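Local coordinates for protein glutathione S-transferase (PDB 3AY8) that probably transfers glutathione to electrophilic substrates, working as a homodimeric cytosolic transferase from the silkworm, at residues A[100-103]-A[104-108]; A[138-141]-A[142-146]; A[175-178]-A[179-182]; A[184-187]-A[188-192]. All coordinates share one frame; numbering follows the deposited sequence. Where two conformers were deposited one is given.

All four contacts are local ones that build the mostly helical C-terminal domain; three lie on helices, and contact 3 is the turn leading into helix 181-190, which carries contact 4. Contacts 1 and 2, on consecutive helices 90-120 and 128-147, have centres about 13 Å apart and meet where Phe102 CD2 lies 3.7 Å from Phe144 CE2. Asn142 OD1 of contact 2 accepts from Asn182 N of contact 3 at 2.9 Å. Contact 4 joins contact 2 through Arg185 NH2, 2.8 Å from Leu145 O. Contact 1 lies at the dimer interface, and Phe140 of contact 2 also touches the second subunit; contacts 3 and 4 do not. None contains a residue identified as binding substrate.

Contact 1 (A[100-103]-A[104-108]); sequences LYFD and SASLY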
loop_
_atom_site.group_PDB
_atom_site.type_symbol
_atom_site.label_atom_id
_atom_site.label_comp_id
_atom_site.label_asym_id
_atom_site.label_seq_id
_atom_site.Cartn_x
_atom_site.Cartn_y
_atom_site.Cartn_z
ATOM N N LEU A 100 1.367 1.107 7.836
ATOM C CA LEU A 100 2.179 1.135 6.611
ATOM C C LEU A 100 1.306 0.984 5.380
ATOM O O LEU A 100 1.465 1.736 4.423
ATOM C CB LEU A 100 3.291 0.069 6.632
ATOM C CG LEU A 100 4.441 0.332 7.623
ATOM C CD1 LEU A 100 5.328 -0.920 7.813
ATOM C CD2 LEU A 100 5.287 1.548 7.185
ATOM N N TYR A 101 0.372 0.030 5.402
ATOM C CA TYR A 101 -0.549 -0.130 4.276
ATOM C C TYR A 101 -1.478 1.062 4.139
ATOM O O TYR A 101 -1.790 1.462 3.032
ATOM C CB TYR A 101 -1.334 -1.459 4.334
ATOM C CG TYR A 101 -0.451 -2.636 3.978
ATOM C CD1 TYR A 101 -0.002 -2.837 2.667
ATOM C CD2 TYR A 101 -0.029 -3.525 4.961
ATOM C CE1 TYR A 101 0.837 -3.914 2.355
ATOM C CE2 TYR A 101 0.805 -4.584 4.656
ATOM C CZ TYR A 101 1.234 -4.774 3.361
ATOM O OH TYR A 101 2.064 -5.843 3.095
ATOM N N PHE A 102 -1.879 1.654 5.264
ATOM C CA PHE A 102 -2.603 2.935 5.235
ATOM C C PHE A 102 -1.783 4.028 4.530
ATOM O O PHE A 102 -2.314 4.758 3.700
ATOM C CB PHE A 102 -3.014 3.334 6.658
ATOM C CG PHE A 102 -3.511 4.747 6.789
ATOM C CD1 PHE A 102 -4.861 5.049 6.592
ATOM C CD2 PHE A 102 -2.634 5.775 7.121
ATOM C CE1 PHE A 102 -5.314 6.360 6.720
ATOM C CE2 PHE A 102 -3.091 7.103 7.262
ATOM C CZ PHE A 102 -4.423 7.388 7.069
ATOM N N ASP A 103 -0.486 4.130 4.843
ATOM C CA ASP A 103 0.392 5.074 4.153
ATOM C C ASP A 103 0.394 4.812 2.629
ATOM O O ASP A 103 0.258 5.739 1.829
ATOM C CB ASP A 103 1.833 4.991 4.691
ATOM C CG ASP A 103 2.742 6.036 4.073
ATOM O OD1 ASP A 103 2.456 7.244 4.232
ATOM O OD2 ASP A 103 3.735 5.663 3.419
ATOM N N SER A 104 0.539 3.542 2.250
ATOM C CA SER A 104 0.732 3.158 0.855
ATOM C C SER A 104 -0.548 3.187 0.030
ATOM O O SER A 104 -0.500 3.519 -1.152
ATOM C CB SER A 104 1.351 1.754 0.772
ATOM O OG SER A 104 0.392 0.760 1.086
ATOM N N ALA A 105 -1.677 2.824 0.646
ATOM C CA ALA A 105 -2.952 2.685 -0.077
ATOM C C ALA A 105 -3.872 3.901 0.001
ATOM O O ALA A 105 -4.774 4.044 -0.833
ATOM C CB ALA A 105 -3.711 1.437 0.413
ATOM N N SER A 106 -3.690 4.747 1.018
ATOM C CA SER A 106 -4.600 5.892 1.222
ATOM C C SER A 106 -3.856 7.221 1.247
ATOM O O SER A 106 -4.161 8.122 0.472
ATOM C CB SER A 106 -5.394 5.746 2.540
ATOM O OG SER A 106 -6.222 4.610 2.494
ATOM N N LEU A 107 -2.876 7.331 2.133
ATOM C CA LEU A 107 -2.234 8.619 2.371
ATOM C C LEU A 107 -1.404 9.094 1.186
ATOM O O LEU A 107 -1.712 10.131 0.589
ATOM C CB LEU A 107 -1.429 8.620 3.676
ATOM C CG LEU A 107 -0.718 9.922 4.101
ATOM C CD1 LEU A 107 -1.660 11.131 4.193
ATOM C CD2 LEU A 107 -0.015 9.719 5.413
ATOM N N TYR A 108 -0.348 8.367 0.848
ATOM C CA TYR A 108 0.539 8.875 -0.189
ATOM C C TYR A 108 -0.132 8.853 -1.556
ATOM O O TYR A 108 0.162 9.691 -2.404
ATOM C CB TYR A 108 1.912 8.181 -0.232
ATOM C CG TYR A 108 2.851 8.979 -1.132
ATOM C CD1 TYR A 108 3.321 10.231 -0.719
ATOM C CD2 TYR A 108 3.172 8.544 -2.423
ATOM C CE1 TYR A 108 4.138 11.003 -1.529
ATOM C CE2 TYR A 108 4.001 9.324 -3.268
ATOM C CZ TYR A 108 4.473 10.552 -2.796
ATOM O OH TYR A 108 5.287 11.351 -3.571
#
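Phe102 and Leu107 meet at a place where the helix widens. Phe102 O accepts two backbone bonds, from Ser106 N at 3.0 Å and from Leu107 N at 3.1 Å, and the next carbonyl, Asp103 O, receives Tyr108 N at 2.9 Å, five residues on. This pi-type turn inserts extra backbone into an otherwise alpha-helical run. The tightly packed part lies around Asp103, Ser104 and Leu107, all buried. With CG anti to the backbone N (chi1 -175°), the Asp103 carboxylate stands out from the helix, leaning slightly toward the next turn, where OD1 lies 3.7 Å from Leu107 CD2. It is held from outside, by Ser166 at OD1 and by a salt bridge from Arg69 to OD2. Ser104 OG sits 3.0 Å from Tyr101 O and also bonds Ser104 OG of the second subunit. The other side is looser: Ser106 CB merely brushes Phe102 CD1 at 4.1 Å, and Ala105 and Ser106 are partly exposed. In the fold, helix 158-173 and helix 68-79 pack about Leu100 and Tyr108, helix 128-147 receives Phe102 and Leu107, and Tyr101 stacks on Tyr101 of the second subunit across the dimer interface.

Contact 2 (A[138-141]-A[142-146]); sequences LSFL and NQFLE
Four successive alpha-helical bonds tie residues 138-141 to the next turn, from Asn142 N to Leu138 O through to Leu145 N to Leu141 O, with Phe144 N reaching Phe140 O at 3.0 Å. The segment is a plain stretch of helix 128-147 in the helical C-terminal domain of the glutathione transferase fold, and its side chains illustrate how one helix serves several neighbours. Phe144 turns its ring back along the helix, CG beside the backbone N (chi1 -59°), and so lays one face over the Phe140 carbonyl, whose O stands 3.4 Å above the ring plane and toward its rim. The same ring brings CE1 to the edge of the Phe140 ring, 4.2 Å from CD1, while Leu141 crosses it at about a right angle, CD1 being 3.9 Å from Phe144 CD2. Leu141 also runs beside Leu145 in the same direction, their CD1 atoms 4.0 Å apart. Beyond the helix, Phe144 meets Phe102 edge-to-face and Arg99 by a cation-pi contact. A serine in place of Phe144 would probably leave the Phe102 ring and the Arg99 charge without their aromatic partner and open a gap beside Leu141. On the polar side, Asn142 OD1 accepts from Asn182 N at the start of helix 181-190. Water 1 links three more polar groups: it donates to Ser139 O at 2.8 Å, and accepts from Asn142 ND2 at 2.9 Å and from Gln143 NE2 at 2.8 Å.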
loop_
_atom_site.group_PDB
_atom_site.type_symbol
_atom_site.label_atom_id
_atom_site.label_comp_id
_atom_site.label_asym_id
_atom_site.label_seq_id
_atom_site.Cartn_x
_atom_site.Cartn_y
_atom_site.Cartn_z
ATOM N N LEU A 138 -6.701 12.239 6.084
ATOM C CA LEU A 138 -6.084 12.943 7.223
ATOM C C LEU A 138 -6.892 12.806 8.511
ATOM O O LEU A 138 -6.329 12.713 9.605
ATOM C CB LEU A 138 -5.840 14.426 6.901
ATOM C CG LEU A 138 -4.854 14.714 5.752
ATOM C CD1 LEU A 138 -4.571 16.211 5.653
ATOM C CD2 LEU A 138 -3.554 13.905 5.919
ATOM N N SER A 139 -8.216 12.818 8.381
ATOM C CA SER A 139 -9.087 12.700 9.544
ATOM C C SER A 139 -8.892 11.367 10.267
ATOM O O SER A 139 -8.879 11.317 11.489
ATOM C CB SER A 139 -10.555 12.893 9.139
ATOM O OG SER A 139 -11.379 12.763 10.280
ATOM N N PHE A 140 -8.731 10.301 9.487
ATOM C CA PHE A 140 -8.433 8.968 9.997
ATOM C C PHE A 140 -7.090 8.954 10.720
ATOM O O PHE A 140 -6.984 8.414 11.817
ATOM C CB PHE A 140 -8.401 7.969 8.847
ATOM C CG PHE A 140 -9.581 7.061 8.794
ATOM C CD1 PHE A 140 -9.462 5.735 9.196
ATOM C CD2 PHE A 140 -10.812 7.519 8.328
ATOM C CE1 PHE A 140 -10.558 4.873 9.144
ATOM C CE2 PHE A 140 -11.917 6.668 8.273
ATOM C CZ PHE A 140 -11.790 5.343 8.673
ATOM N N LEU A 141 -6.073 9.556 10.102
ATOM C CA LEU A 141 -4.754 9.671 10.729
ATOM C C LEU A 141 -4.873 10.441 12.045
ATOM O O LEU A 141 -4.274 10.071 13.040
ATOM C CB LEU A 141 -3.755 10.377 9.801
ATOM C CG LEU A 141 -2.348 10.636 10.377
ATOM C CD1 LEU A 141 -1.676 9.336 10.958
ATOM C CD2 LEU A 141 -1.434 11.320 9.342
ATOM N N ASN A 142 -5.640 11.522 12.026
ATOM C CA ASN A 142 -5.850 12.325 13.220
ATOM C C ASN A 142 -6.437 11.491 14.371
ATOM O O ASN A 142 -6.066 11.688 15.525
ATOM C CB ASN A 142 -6.729 13.536 12.915
ATOM C CG ASN A 142 -6.881 14.457 14.124
ATOM O OD1 ASN A 142 -5.915 15.049 14.600
ATOM N ND2 ASN A 142 -8.095 14.572 14.619
ATOM N N GLN A 143 -7.321 10.552 14.036
ATOM C CA GLN A 143 -7.885 9.595 15.006
ATOM C C GLN A 143 -6.874 8.568 15.523
ATOM O O GLN A 143 -6.836 8.308 16.737
ATOM C CB GLN A 143 -9.138 8.887 14.460
ATOM C CG GLN A 143 -10.365 9.800 14.345
ATOM C CD GLN A 143 -10.632 10.596 15.628
ATOM O OE1 GLN A 143 -10.802 10.029 16.707
ATOM N NE2 GLN A 143 -10.654 11.911 15.508
ATOM N N PHE A 144 -6.051 7.997 14.634
ATOM C CA PHE A 144 -4.957 7.104 15.082
ATOM C C PHE A 144 -4.182 7.772 16.217
ATOM O O PHE A 144 -3.869 7.145 17.230
ATOM C CB PHE A 144 -3.949 6.784 13.956
ATOM C CG PHE A 144 -4.544 6.113 12.745
ATOM C CD1 PHE A 144 -5.730 5.382 12.821
ATOM C CD2 PHE A 144 -3.882 6.179 11.530
ATOM C CE1 PHE A 144 -6.266 4.768 11.676
ATOM C CE2 PHE A 144 -4.395 5.564 10.398
ATOM C CZ PHE A 144 -5.589 4.869 10.465
ATOM N N LEU A 145 -3.895 9.056 16.035
ATOM C CA LEU A 145 -3.056 9.821 16.954
ATOM C C LEU A 145 -3.812 10.384 18.172
ATOM O O LEU A 145 -3.241 11.118 18.974
ATOM C CB LEU A 145 -2.351 10.942 16.186
ATOM C CG LEU A 145 -1.313 10.472 15.166
ATOM C CD1 LEU A 145 -1.008 11.578 14.175
ATOM C CD2 LEU A 145 -0.032 9.973 15.863
ATOM N N GLU A 146 -5.092 10.045 18.292
ATOM C CA GLU A 146 -5.885 10.393 19.473
ATOM C C GLU A 146 -5.630 9.357 20.563
ATOM O O GLU A 146 -5.601 9.683 21.750
ATOM C CB GLU A 146 -7.384 10.429 19.122
ATOM C CG GLU A 146 -8.325 10.717 20.315
ATOM C CD GLU A 146 -8.210 12.137 20.822
ATOM O OE1 GLU A 146 -7.926 13.051 20.014
ATOM O OE2 GLU A 146 -8.399 12.346 22.036
HETATM O O HOH W 1 -10.167 13.255 13.111
#

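Contact 3 (A[175-178]-A[179-182]); sequences WDIS and SFPN
Ile177 and Phe180 face each other across a type I beta turn, just before helix 181-190. The Phe180 ring leans obliquely against the Ile177 main chain and its first side-chain carbon: CD2 lies 3.9 Å from Ile177 CA and 4.0 Å from Ile177 CB. Ser179 CB stands over the centre of the same ring, 4.0 Å above its plane. Phe180 CG sits beside the backbone N (chi1 -44°), which folds the ring back under the turn toward Leu138 and Asn142 of helix 128-147. Ile177 CG2 approaches the edge of the Trp175 indole, in its plane, while the side chain also touches Leu171, Ile183 and Gln184, the last through CD1. The turn is closed by Phe180 N bonding to Ile177 O at 2.7 Å, the donor well above the carbonyl plane. Overlapping its start is an Asx turn, in which Asp176 OD1 accepts from Ser178 N at 3.0 Å and, through its syn lone pair, from Ser178 OG at 2.7 Å. Water 2 spans the outer side, donating to Asp176 O and accepting from Ser179 N. Phe180 then takes the N-cap position of the helix. Apolar groups, with the bonds from Asn182 to helix 128-147, hold the bend to the protein; on the solvent side two bonds hold the Ser178 hydroxyl and backbone N to Asp176 OD1 and, by partly neutralising its charge, would probably stabilise the carboxylate.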
loop_
_atom_site.group_PDB
_atom_site.type_symbol
_atom_site.label_atom_id
_atom_site.label_comp_id
_atom_site.label_asym_id
_atom_site.label_seq_id
_atom_site.Cartn_x
_atom_site.Cartn_y
_atom_site.Cartn_z
ATOM N N TRP A 175 -0.660 22.707 3.295
ATOM C CA TRP A 175 -1.945 22.098 3.581
ATOM C C TRP A 175 -2.393 22.620 4.934
ATOM O O TRP A 175 -1.577 22.752 5.850
ATOM C CB TRP A 175 -1.855 20.572 3.589
ATOM C CG TRP A 175 -3.162 19.927 3.256
ATOM C CD1 TRP A 175 -4.074 19.421 4.134
ATOM C CD2 TRP A 175 -3.718 19.737 1.944
ATOM N NE1 TRP A 175 -5.162 18.920 3.452
ATOM C CE2 TRP A 175 -4.969 19.102 2.108
ATOM C CE3 TRP A 175 -3.272 20.034 0.648
ATOM C CZ2 TRP A 175 -5.789 18.756 1.017
ATOM C CZ3 TRP A 175 -4.085 19.699 -0.436
ATOM C CH2 TRP A 175 -5.329 19.062 -0.244
ATOM N N ASP A 176 -3.679 22.931 5.029
ATOM C CA ASP A 176 -4.312 23.393 6.264
ATOM C C ASP A 176 -4.746 22.157 7.058
ATOM O O ASP A 176 -5.692 21.471 6.681
ATOM C CB ASP A 176 -5.509 24.315 5.906
ATOM C CG ASP A 176 -6.394 24.678 7.113
ATOM O OD1 ASP A 176 -5.959 24.511 8.275
ATOM O OD2 ASP A 176 -7.552 25.139 6.873
ATOM N N ILE A 177 -4.032 21.875 8.146
ATOM C CA ILE A 177 -4.367 20.776 9.058
ATOM C C ILE A 177 -4.880 21.292 10.430
ATOM O O ILE A 177 -4.860 20.567 11.425
ATOM C CB ILE A 177 -3.167 19.775 9.245
ATOM C CG1 ILE A 177 -1.943 20.473 9.855
ATOM C CG2 ILE A 177 -2.810 19.070 7.912
ATOM C CD1 ILE A 177 -0.924 19.518 10.442
ATOM N N SER A 178 -5.356 22.543 10.470
ATOM C CA SER A 178 -5.910 23.123 11.709
ATOM C C SER A 178 -7.042 22.261 12.280
ATOM O O SER A 178 -7.240 22.219 13.494
ATOM C CB SER A 178 -6.396 24.560 11.479
ATOM O OG SER A 178 -7.462 24.599 10.539
ATOM N N SER A 179 -7.762 21.562 11.406
ATOM C CA SER A 179 -8.822 20.646 11.821
ATOM C C SER A 179 -8.285 19.370 12.489
ATOM O O SER A 179 -9.055 18.570 13.022
ATOM C CB SER A 179 -9.688 20.264 10.620
ATOM O OG SER A 179 -10.457 21.359 10.144
ATOM N N PHE A 180 -6.965 19.173 12.461
ATOM C CA PHE A 180 -6.380 17.941 12.988
ATOM C C PHE A 180 -5.301 18.183 14.037
ATOM O O PHE A 180 -4.107 18.046 13.745
ATOM C CB PHE A 180 -5.863 17.055 11.844
ATOM C CG PHE A 180 -6.805 16.961 10.675
ATOM C CD1 PHE A 180 -8.070 16.388 10.821
ATOM C CD2 PHE A 180 -6.424 17.437 9.422
ATOM C CE1 PHE A 180 -8.942 16.303 9.736
ATOM C CE2 PHE A 180 -7.281 17.354 8.332
ATOM C CZ PHE A 180 -8.549 16.787 8.488
ATOM N N PRO A 181 -5.715 18.535 15.277
ATOM C CA PRO A 181 -4.736 18.878 16.310
ATOM C C PRO A 181 -3.773 17.734 16.658
ATOM O O PRO A 181 -2.638 18.002 17.052
ATOM C CB PRO A 181 -5.602 19.264 17.537
ATOM C CG PRO A 181 -6.978 18.757 17.243
ATOM C CD PRO A 181 -7.107 18.731 15.739
ATOM N N ASN A 182 -4.213 16.483 16.520
ATOM C CA ASN A 182 -3.335 15.330 16.821
ATOM C C ASN A 182 -2.179 15.163 15.832
ATOM O O ASN A 182 -1.071 14.816 16.232
ATOM C CB ASN A 182 -4.136 14.027 16.970
ATOM C CG ASN A 182 -5.175 14.104 18.094
ATOM O OD1 ASN A 182 -4.939 14.719 19.136
ATOM N ND2 ASN A 182 -6.320 13.479 17.880
HETATM O O HOH W 2 -7.778 21.311 8.303
#

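Contact 4 (A[184-187]-A[188-192]); sequences QRWI and KDCLL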
loop_
_atom_site.group_PDB
_atom_site.type_symbol
_atom_site.label_atom_id
_atom_site.label_comp_id
_atom_site.label_asym_id
_atom_site.label_seq_id
_atom_site.Cartn_x
_atom_site.Cartn_y
_atom_site.Cartn_z
ATOM N N GLN A 184 -0.989 17.803 14.190
ATOM C CA GLN A 184 -0.158 18.969 14.552
ATOM C C GLN A 184 0.819 18.642 15.678
ATOM O O GLN A 184 1.989 18.999 15.606
ATOM C CB GLN A 184 -1.025 20.176 14.937
ATOM C CG GLN A 184 -1.814 20.756 13.773
ATOM C CD GLN A 184 -2.648 21.949 14.171
ATOM O OE1 GLN A 184 -3.497 21.863 15.058
ATOM N NE2 GLN A 184 -2.428 23.066 13.500
ATOM N N ARG A 185 0.338 17.939 16.700
ATOM C CA ARG A 185 1.180 17.504 17.817
ATOM C C ARG A 185 2.265 16.525 17.337
ATOM O O ARG A 185 3.453 16.661 17.657
ATOM C CB ARG A 185 0.318 16.819 18.881
ATOM C CG ARG A 185 1.117 16.241 20.070
ATOM C CD ARG A 185 0.327 15.177 20.834
ATOM N NE ARG A 185 0.362 13.870 20.167
ATOM C CZ ARG A 185 -0.704 13.145 19.826
ATOM N NH1 ARG A 185 -1.937 13.585 20.080
ATOM N NH2 ARG A 185 -0.540 11.964 19.232
ATOM N N TRP A 186 1.836 15.526 16.577
ATOM C CA TRP A 186 2.718 14.451 16.147
ATOM C C TRP A 186 3.818 14.956 15.209
ATOM O O TRP A 186 4.957 14.500 15.295
ATOM C CB TRP A 186 1.873 13.336 15.517
ATOM C CG TRP A 186 2.597 12.328 14.684
ATOM C CD1 TRP A 186 3.225 11.206 15.123
ATOM C CD2 TRP A 186 2.722 12.329 13.252
ATOM N NE1 TRP A 186 3.745 10.504 14.055
ATOM C CE2 TRP A 186 3.448 11.171 12.896
ATOM C CE3 TRP A 186 2.287 13.196 12.238
ATOM C CZ2 TRP A 186 3.762 10.857 11.568
ATOM C CZ3 TRP A 186 2.590 12.888 10.919
ATOM C CH2 TRP A 186 3.331 11.726 10.595
ATOM N N ILE A 187 3.480 15.904 14.339
ATOM C CA ILE A 187 4.435 16.407 13.348
ATOM C C ILE A 187 5.598 17.190 13.983
ATOM O O ILE A 187 6.709 17.194 13.453
ATOM C CB ILE A 187 3.741 17.210 12.214
ATOM C CG1 ILE A 187 4.660 17.332 10.996
ATOM C CG2 ILE A 187 3.274 18.572 12.697
ATOM C CD1 ILE A 187 4.661 16.096 10.117
ATOM N N LYS A 188 5.340 17.827 15.127
ATOM C CA LYS A 188 6.403 18.429 15.950
ATOM C C LYS A 188 7.250 17.349 16.616
ATOM O O LYS A 188 8.462 17.481 16.694
ATOM C CB LYS A 188 5.817 19.328 17.034
ATOM C CG LYS A 188 4.996 20.483 16.529
ATOM C CD LYS A 188 4.318 21.155 17.713
ATOM C CE LYS A 188 3.445 22.322 17.265
ATOM N NZ LYS A 188 2.428 22.611 18.311
ATOM N N ASP A 189 6.618 16.281 17.097
ATOM C CA ASP A 189 7.381 15.148 17.637
ATOM C C ASP A 189 8.253 14.471 16.574
ATOM O O ASP A 189 9.343 13.986 16.886
ATOM C CB ASP A 189 6.464 14.126 18.295
ATOM C CG ASP A 189 6.018 14.552 19.685
ATOM O OD1 ASP A 189 6.735 15.348 20.332
ATOM O OD2 ASP A 189 4.938 14.106 20.115
ATOM N N CYS A 190 7.771 14.437 15.325
ATOM C CA CYS A 190 8.550 13.872 14.216
ATOM C C CYS A 190 9.887 14.601 13.977
ATOM O O CYS A 190 10.832 13.996 13.493
ATOM C CB CYS A 190 7.728 13.809 12.931
ATOM S SG CYS A 190 6.428 12.534 12.952
ATOM N N LEU A 191 9.964 15.887 14.325
ATOM C CA LEU A 191 11.239 16.646 14.231
ATOM C C LEU A 191 12.347 16.074 15.105
ATOM O O LEU A 191 13.518 16.328 14.853
ATOM C CB LEU A 191 11.043 18.135 14.547
ATOM C CG LEU A 191 10.181 18.907 13.545
ATOM C CD1 LEU A 191 9.736 20.248 14.154
ATOM C CD2 LEU A 191 10.924 19.115 12.230
ATOM N N LEU A 192 11.973 15.294 16.117
ATOM C CA LEU A 192 12.938 14.623 16.985
ATOM C C LEU A 192 13.477 13.331 16.375
ATOM O O LEU A 192 14.466 12.789 16.865
ATOM C CB LEU A 192 12.303 14.266 18.329
ATOM C CG LEU A 192 11.494 15.257 19.161
ATOM C CD1 LEU A 192 10.723 14.451 20.196
ATOM C CD2 LEU A 192 12.378 16.283 19.846
HETATM O O HOH W 3 2.722 13.074 19.000
#
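Arg185 and Asp189, one turn apart, are joined through water 3, which accepts from Arg185 NE at 2.8 Å, in the guanidinium plane, and donates to Asp189 OD2 at 2.7 Å. The charged atoms themselves are 4.6 Å apart, NE to OD2, too far for a salt bridge, and the water bridges the two groups instead. Arg185 NH2 meanwhile bonds the carbonyls of Leu145 and Lys149 and ties this helix to the end of helix 128-147. Two backbone bonds carry the turn, Asp189 N to Arg185 O and Cys190 N to Trp186 O, the latter 2.8 Å long. Further along the helix, toward the core, comes a sulfur-aromatic contact within helix 181-190 of the transferase's C-terminal domain. Cys190 SG lies over the Trp186 indole, 3.6 Å from the centroid of the five-membered ring and 25° off its normal, with CE2 the closest ring atom at 3.3 Å. With CG anti to the backbone N (chi1 164°) the indole stands out from the helix, its NE1 bonding Asp160 OD1, and Cys190, its SG beside the backbone N, turns back over its face. A leucine here in place of Trp186 would probably leave Asp160 OD1 without its indole donor and strip the Cys190 sulfur of the aromatic face it rests on. Ile163 and Met167 of helix 158-173 also touch the indole, and Tyr164 meets Cys190. On the exposed side, the extended Lys188 chain runs past the Gln184 carbonyl, CG lying 3.5 Å from Gln184 O.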